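Long-range contacts in transcription antitermination protein NusB (Thermotoga maritima, PDB 1TZT), which probably takes part in transcription antitermination of ribosomal RNA operons by binding the boxA sequence, and exists as monomer and homodimer in equilibrium: residues D26-L31 against R49-I54; D63-Y68 against V84-T89. One frame throughout, in Å; residues are numbered along the deposited sequence.

Interaction 1 (26-31 with 49-54) and interaction 2 (63-68 with 84-89) join successive helix pairs of one all-helical chain. The first closes along the chain before the second opens, and helix 41-56 is followed directly by helix 58-66. The contact centres lie about 17 Å apart, yet the two meet: Tyr-50 CD2 packs 3.7 Å from Leu-87 CD2, and Ile-54 CD1 comes 4.2 Å from Leu-87 CA. Leu-87 points away from segment 63-68, so helix 79-94 faces helix 58-66 with one side and helix 41-56 with another. Both contacts are mainly apolar, but interaction 1 adds a salt bridge at its margin.

Interaction 1 of 2, residues D26-L31 against R49-I54; sequences DLEQIL and RYIRGI
Ile-51 presents its branches to three side chains of the facing helix turn, Leu-27, Glu-28 and Leu-31. Its CG1 lies anti to the carbonyl carbon (chi1 -79°), and chi2 then turns CD1 toward Leu-27, where the methyl is 3.5 Å from Leu-27 CD2, a close methyl-to-methyl contact, and also touches CD1 of the same leucine. Leu-31 passes Ile-51 in the opposite direction, its CG 3.5 Å from Ile-51 CG1. The remaining branch lies against the aliphatic part of Glu-28, with Ile-51 CG2 3.8 Å from Glu-28 CG.

Here helices 27-34 and 41-56 of the all-helical NusB fold pack nearly antiparallel, the axes of the short segments approaching to 10.0 Å, with their N-to-C directions 161° apart. Leu-27 also touches Ala-15 of helix 5-19, which ties the pair to a third helix.

At the margin of this apolar patch, Glu-28 bends at chi2 and brings OE2 to the edge of the Arg-52 guanidinium, near its plane. The salt bridge from Glu-28 OE2 to Arg-52 NH1 is 3.6 Å long, with carboxylate and guanidinium planes turned 65° apart, so the two groups do not pair flat. Arg-52, folded at chi2 and chi3, also has Lys-55 close by, a like charge whose effect the carboxylate probably offsets. Asp-26, the N-cap, accepts a weak bond through OD2 from Glu-28 N, 3.4 Å away.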
loop_
_atom_site.group_PDB
_atom_site.type_symbol
_atom_site.label_atom_id
_atom_site.label_comp_id
_atom_site.label_asym_id
_atom_site.label_seq_id
_atom_site.Cartn_x
_atom_site.Cartn_y
_atom_site.Cartn_z
ATOM N N ASP A 26 3.248 -17.759 -1.326
ATOM C CA ASP A 26 2.655 -17.003 -0.227
ATOM C C ASP A 26 3.309 -15.632 -0.102
ATOM O O ASP A 26 4.530 -15.509 -0.153
ATOM C CB ASP A 26 2.762 -17.798 1.079
ATOM C CG ASP A 26 2.548 -16.942 2.307
ATOM O OD1 ASP A 26 3.400 -17.015 3.228
ATOM O OD2 ASP A 26 1.566 -16.162 2.431
ATOM N N LEU A 27 2.472 -14.612 0.063
ATOM C CA LEU A 27 2.924 -13.225 0.172
ATOM C C LEU A 27 4.053 -13.089 1.194
ATOM O O LEU A 27 5.108 -12.518 0.899
ATOM C CB LEU A 27 1.753 -12.319 0.580
ATOM C CG LEU A 27 1.579 -10.971 -0.112
ATOM C CD1 LEU A 27 0.581 -10.118 0.674
ATOM C CD2 LEU A 27 2.904 -10.254 -0.292
ATOM N N GLU A 28 3.822 -13.628 2.391
ATOM C CA GLU A 28 4.810 -13.587 3.464
ATOM C C GLU A 28 6.156 -14.159 3.032
ATOM O O GLU A 28 7.190 -13.670 3.469
ATOM C CB GLU A 28 4.297 -14.309 4.718
ATOM C CG GLU A 28 3.269 -13.505 5.502
ATOM C CD GLU A 28 3.389 -13.678 7.007
ATOM O OE1 GLU A 28 4.480 -13.429 7.566
ATOM O OE2 GLU A 28 2.378 -14.059 7.634
ATOM N N GLN A 29 6.131 -15.182 2.174
ATOM C CA GLN A 29 7.350 -15.816 1.659
ATOM C C GLN A 29 8.182 -14.890 0.792
ATOM O O GLN A 29 9.394 -14.790 0.969
ATOM C CB GLN A 29 7.012 -17.052 0.817
ATOM C CG GLN A 29 6.272 -18.128 1.555
ATOM C CD GLN A 29 7.208 -19.030 2.288
ATOM O OE1 GLN A 29 7.678 -18.681 3.366
ATOM N NE2 GLN A 29 7.510 -20.184 1.703
ATOM N N ILE A 30 7.521 -14.243 -0.163
ATOM C CA ILE A 30 8.178 -13.299 -1.058
ATOM C C ILE A 30 8.731 -12.134 -0.240
ATOM O O ILE A 30 9.848 -11.668 -0.480
ATOM C CB ILE A 30 7.200 -12.790 -2.157
ATOM C CG1 ILE A 30 6.684 -13.954 -3.016
ATOM C CG2 ILE A 30 7.888 -11.751 -3.054
ATOM C CD1 ILE A 30 5.485 -13.607 -3.871
ATOM N N LEU A 31 7.958 -11.668 0.737
ATOM C CA LEU A 31 8.431 -10.601 1.613
ATOM C C LEU A 31 9.775 -10.985 2.220
ATOM O O LEU A 31 10.719 -10.216 2.172
ATOM C CB LEU A 31 7.420 -10.302 2.723
ATOM C CG LEU A 31 7.297 -8.868 3.284
ATOM C CD1 LEU A 31 7.220 -8.906 4.805
ATOM C CD2 LEU A 31 8.363 -7.885 2.832
ATOM N N ARG A 49 4.155 -6.918 9.605
ATOM C CA ARG A 49 2.822 -6.485 10.026
ATOM C C ARG A 49 1.989 -6.005 8.841
ATOM O O ARG A 49 0.811 -6.323 8.727
ATOM C CB ARG A 49 2.913 -5.349 11.044
ATOM C CG ARG A 49 1.567 -4.958 11.650
ATOM C CD ARG A 49 1.654 -3.873 12.717
ATOM N NE ARG A 49 2.230 -2.628 12.196
ATOM C CZ ARG A 49 3.510 -2.269 12.308
ATOM N NH1 ARG A 49 3.918 -1.111 11.794
ATOM N NH2 ARG A 49 4.376 -3.038 12.961
ATOM N N TYR A 50 2.603 -5.207 7.977
ATOM C CA TYR A 50 1.912 -4.659 6.820
ATOM C C TYR A 50 1.385 -5.779 5.933
ATOM O O TYR A 50 0.235 -5.755 5.506
ATOM C CB TYR A 50 2.863 -3.787 6.002
ATOM C CG TYR A 50 2.888 -2.314 6.364
ATOM C CD1 TYR A 50 3.308 -1.892 7.623
ATOM C CD2 TYR A 50 2.524 -1.331 5.433
ATOM C CE1 TYR A 50 3.359 -0.533 7.961
ATOM C CE2 TYR A 50 2.554 0.007 5.763
ATOM C CZ TYR A 50 2.958 0.417 7.032
ATOM O OH TYR A 50 2.997 1.787 7.322
ATOM N N ILE A 51 2.237 -6.763 5.668
ATOM C CA ILE A 51 1.882 -7.863 4.766
ATOM C C ILE A 51 0.804 -8.753 5.360
ATOM O O ILE A 51 -0.118 -9.149 4.656
ATOM C CB ILE A 51 3.143 -8.666 4.363
ATOM C CG1 ILE A 51 3.911 -7.930 3.272
ATOM C CG2 ILE A 51 2.794 -10.093 3.907
ATOM C CD1 ILE A 51 3.134 -7.666 2.025
ATOM N N ARG A 52 0.928 -9.073 6.646
ATOM C CA ARG A 52 -0.067 -9.887 7.333
ATOM C C ARG A 52 -1.407 -9.166 7.367
ATOM O O ARG A 52 -2.448 -9.780 7.156
ATOM C CB ARG A 52 0.423 -10.246 8.740
ATOM C CG ARG A 52 -0.661 -10.501 9.807
ATOM C CD ARG A 52 -1.712 -11.551 9.475
ATOM N NE ARG A 52 -1.159 -12.666 8.712
ATOM C CZ ARG A 52 -1.778 -13.306 7.723
ATOM N NH1 ARG A 52 -1.153 -14.307 7.115
ATOM N NH2 ARG A 52 -3.006 -12.962 7.336
ATOM N N GLY A 53 -1.372 -7.856 7.598
ATOM C CA GLY A 53 -2.578 -7.052 7.668
ATOM C C GLY A 53 -3.244 -6.897 6.314
ATOM O O GLY A 53 -4.464 -6.808 6.227
ATOM N N ILE A 54 -2.445 -6.885 5.255
ATOM C CA ILE A 54 -2.975 -6.707 3.902
ATOM C C ILE A 54 -3.646 -8.007 3.457
ATOM O O ILE A 54 -4.744 -8.001 2.911
ATOM C CB ILE A 54 -1.851 -6.296 2.934
ATOM C CG1 ILE A 54 -1.592 -4.791 3.055
ATOM C CG2 ILE A 54 -2.223 -6.641 1.490
ATOM C CD1 ILE A 54 -0.342 -4.329 2.342
#

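Interaction 2 of 2, residues D63-Y68 against V84-T89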
loop_
_atom_site.group_PDB
_atom_site.type_symbol
_atom_site.label_atom_id
_atom_site.label_comp_id
_atom_site.label_asym_id
_atom_site.label_seq_id
_atom_site.Cartn_x
_atom_site.Cartn_y
_atom_site.Cartn_z
ATOM N N ASP A 63 -12.601 -4.228 -1.908
ATOM C CA ASP A 63 -13.983 -3.799 -2.066
ATOM C C ASP A 63 -14.113 -2.324 -1.765
ATOM O O ASP A 63 -14.917 -1.631 -2.389
ATOM C CB ASP A 63 -14.922 -4.631 -1.183
ATOM C CG ASP A 63 -14.991 -6.076 -1.633
ATOM O OD1 ASP A 63 -15.681 -6.891 -0.968
ATOM O OD2 ASP A 63 -14.362 -6.483 -2.636
ATOM N N LEU A 64 -13.299 -1.837 -0.827
ATOM C CA LEU A 64 -13.286 -0.420 -0.497
ATOM C C LEU A 64 -12.783 0.398 -1.680
ATOM O O LEU A 64 -13.423 1.359 -2.074
ATOM C CB LEU A 64 -12.415 -0.152 0.727
ATOM C CG LEU A 64 -12.696 1.161 1.467
ATOM C CD1 LEU A 64 -11.765 1.255 2.657
ATOM C CD2 LEU A 64 -12.545 2.371 0.605
ATOM N N ILE A 65 -11.640 0.018 -2.249
ATOM C CA ILE A 65 -11.081 0.744 -3.383
ATOM C C ILE A 65 -12.059 0.754 -4.557
ATOM O O ILE A 65 -12.279 1.802 -5.171
ATOM C CB ILE A 65 -9.758 0.120 -3.844
ATOM C CG1 ILE A 65 -8.688 0.251 -2.748
ATOM C CG2 ILE A 65 -9.299 0.773 -5.137
ATOM C CD1 ILE A 65 -7.551 -0.689 -2.917
ATOM N N SER A 66 -12.620 -0.417 -4.862
ATOM C CA SER A 66 -13.563 -0.591 -5.978
ATOM C C SER A 66 -14.715 0.405 -5.908
ATOM O O SER A 66 -15.165 0.930 -6.941
ATOM C CB SER A 66 -14.106 -2.030 -6.002
ATOM O OG SER A 66 -13.078 -2.975 -6.253
ATOM N N ARG A 67 -15.161 0.682 -4.684
ATOM C CA ARG A 67 -16.219 1.648 -4.424
ATOM C C ARG A 67 -15.910 3.063 -4.922
ATOM O O ARG A 67 -16.822 3.844 -5.185
ATOM C CB ARG A 67 -16.495 1.696 -2.921
ATOM C CG ARG A 67 -17.844 2.244 -2.554
ATOM C CD ARG A 67 -18.482 1.557 -1.357
ATOM N NE ARG A 67 -18.022 2.101 -0.078
ATOM C CZ ARG A 67 -18.363 3.295 0.410
ATOM N NH1 ARG A 67 -17.894 3.674 1.582
ATOM N NH2 ARG A 67 -19.156 4.118 -0.264
ATOM N N TYR A 68 -14.626 3.398 -5.022
ATOM C CA TYR A 68 -14.200 4.743 -5.428
ATOM C C TYR A 68 -13.588 4.812 -6.830
ATOM O O TYR A 68 -13.158 5.872 -7.260
ATOM C CB TYR A 68 -13.217 5.321 -4.397
ATOM C CG TYR A 68 -13.867 5.574 -3.060
ATOM C CD1 TYR A 68 -14.030 4.548 -2.137
ATOM C CD2 TYR A 68 -14.342 6.831 -2.729
ATOM C CE1 TYR A 68 -14.655 4.770 -0.915
ATOM C CE2 TYR A 68 -14.953 7.068 -1.511
ATOM C CZ TYR A 68 -15.108 6.035 -0.606
ATOM O OH TYR A 68 -15.726 6.267 0.600
ATOM N N VAL A 84 -0.406 -0.074 -5.199
ATOM C CA VAL A 84 -0.222 1.181 -4.471
ATOM C C VAL A 84 -1.501 1.531 -3.683
ATOM O O VAL A 84 -1.447 1.899 -2.492
ATOM C CB VAL A 84 0.152 2.352 -5.389
ATOM C CG1 VAL A 84 0.056 3.627 -4.614
ATOM C CG2 VAL A 84 1.564 2.177 -5.905
ATOM N N LEU A 85 -2.639 1.388 -4.343
ATOM C CA LEU A 85 -3.912 1.678 -3.716
ATOM C C LEU A 85 -4.156 0.736 -2.545
ATOM O O LEU A 85 -4.634 1.176 -1.505
ATOM C CB LEU A 85 -5.038 1.560 -4.728
ATOM C CG LEU A 85 -5.026 2.640 -5.800
ATOM C CD1 LEU A 85 -5.979 2.313 -6.929
ATOM C CD2 LEU A 85 -5.324 3.995 -5.190
ATOM N N ARG A 86 -3.777 -0.531 -2.678
ATOM C CA ARG A 86 -3.960 -1.471 -1.600
ATOM C C ARG A 86 -3.111 -1.136 -0.369
ATOM O O ARG A 86 -3.602 -1.117 0.752
ATOM C CB ARG A 86 -3.633 -2.902 -2.044
ATOM C CG ARG A 86 -4.705 -3.546 -2.891
ATOM C CD ARG A 86 -4.176 -4.732 -3.669
ATOM N NE ARG A 86 -5.226 -5.637 -4.150
ATOM C CZ ARG A 86 -4.981 -6.673 -4.935
ATOM N NH1 ARG A 86 -5.980 -7.443 -5.355
ATOM N NH2 ARG A 86 -3.737 -6.945 -5.318
ATOM N N LEU A 87 -1.825 -0.920 -0.616
ATOM C CA LEU A 87 -0.874 -0.598 0.424
ATOM C C LEU A 87 -1.303 0.668 1.180
ATOM O O LEU A 87 -1.306 0.686 2.411
ATOM C CB LEU A 87 0.508 -0.372 -0.208
ATOM C CG LEU A 87 1.709 -0.745 0.653
ATOM C CD1 LEU A 87 2.984 -0.353 -0.081
ATOM C CD2 LEU A 87 1.677 -0.144 2.022
ATOM N N ALA A 88 -1.619 1.725 0.423
ATOM C CA ALA A 88 -2.004 2.995 0.991
ATOM C C ALA A 88 -3.315 2.913 1.755
ATOM O O ALA A 88 -3.472 3.553 2.777
ATOM C CB ALA A 88 -2.145 4.062 -0.066
ATOM N N THR A 89 -4.235 2.091 1.267
ATOM C CA THR A 89 -5.509 1.894 1.950
ATOM C C THR A 89 -5.325 1.143 3.264
ATOM O O THR A 89 -5.912 1.478 4.288
ATOM C CB THR A 89 -6.504 1.156 1.022
ATOM O OG1 THR A 89 -6.859 2.021 -0.083
ATOM C CG2 THR A 89 -7.787 0.861 1.756
#
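Leu-85 O is gripped by two donors of Thr-89: the hydroxyl OG1 at 2.8 Å and the backbone N at 2.9 Å, which arrive from opposite faces of the carbonyl plane. The N bond is the ordinary helical one; the hydroxyl, tilted 30° from that plane, folds back onto the preceding turn of helix 79-94. In the helical bundle of the NusB fold, this turn receives helix 58-66, whose Ile-65 reaches across at an oblique angle.

Ile-65 carries most of the contact. Its CG1 is anti to the carbonyl carbon (chi1 -65°) and chi2 extends the chain, which takes CD1 onto the backbone between Leu-85 and Arg-86: Leu-85 C is 3.7 Å from Ile-65 CD1, and Leu-85 CB is 3.8 Å from it. The CG of Arg-86 flanks the same methyl, while the far end of that arginine turns to a salt bridge between NE and Asp-62 of helix 58-66. One atom back along the chain, Ile-65 CG1 rests 3.7 Å from Thr-89 OG1. An apolar methylene thus meets a hydroxyl whose proton is already spent on Leu-85 O. Replacing Thr-89 with an alanine would probably leave Leu-85 O with its backbone donor alone and open a gap beside Ile-65 CG1 and Leu-64.

Leu-64 also touches Ile-130 and His-134 of helix 119-134. Across the present contact it lies obliquely to Thr-89, with Leu-64 CD1 4.1 Å from Thr-89 CG2.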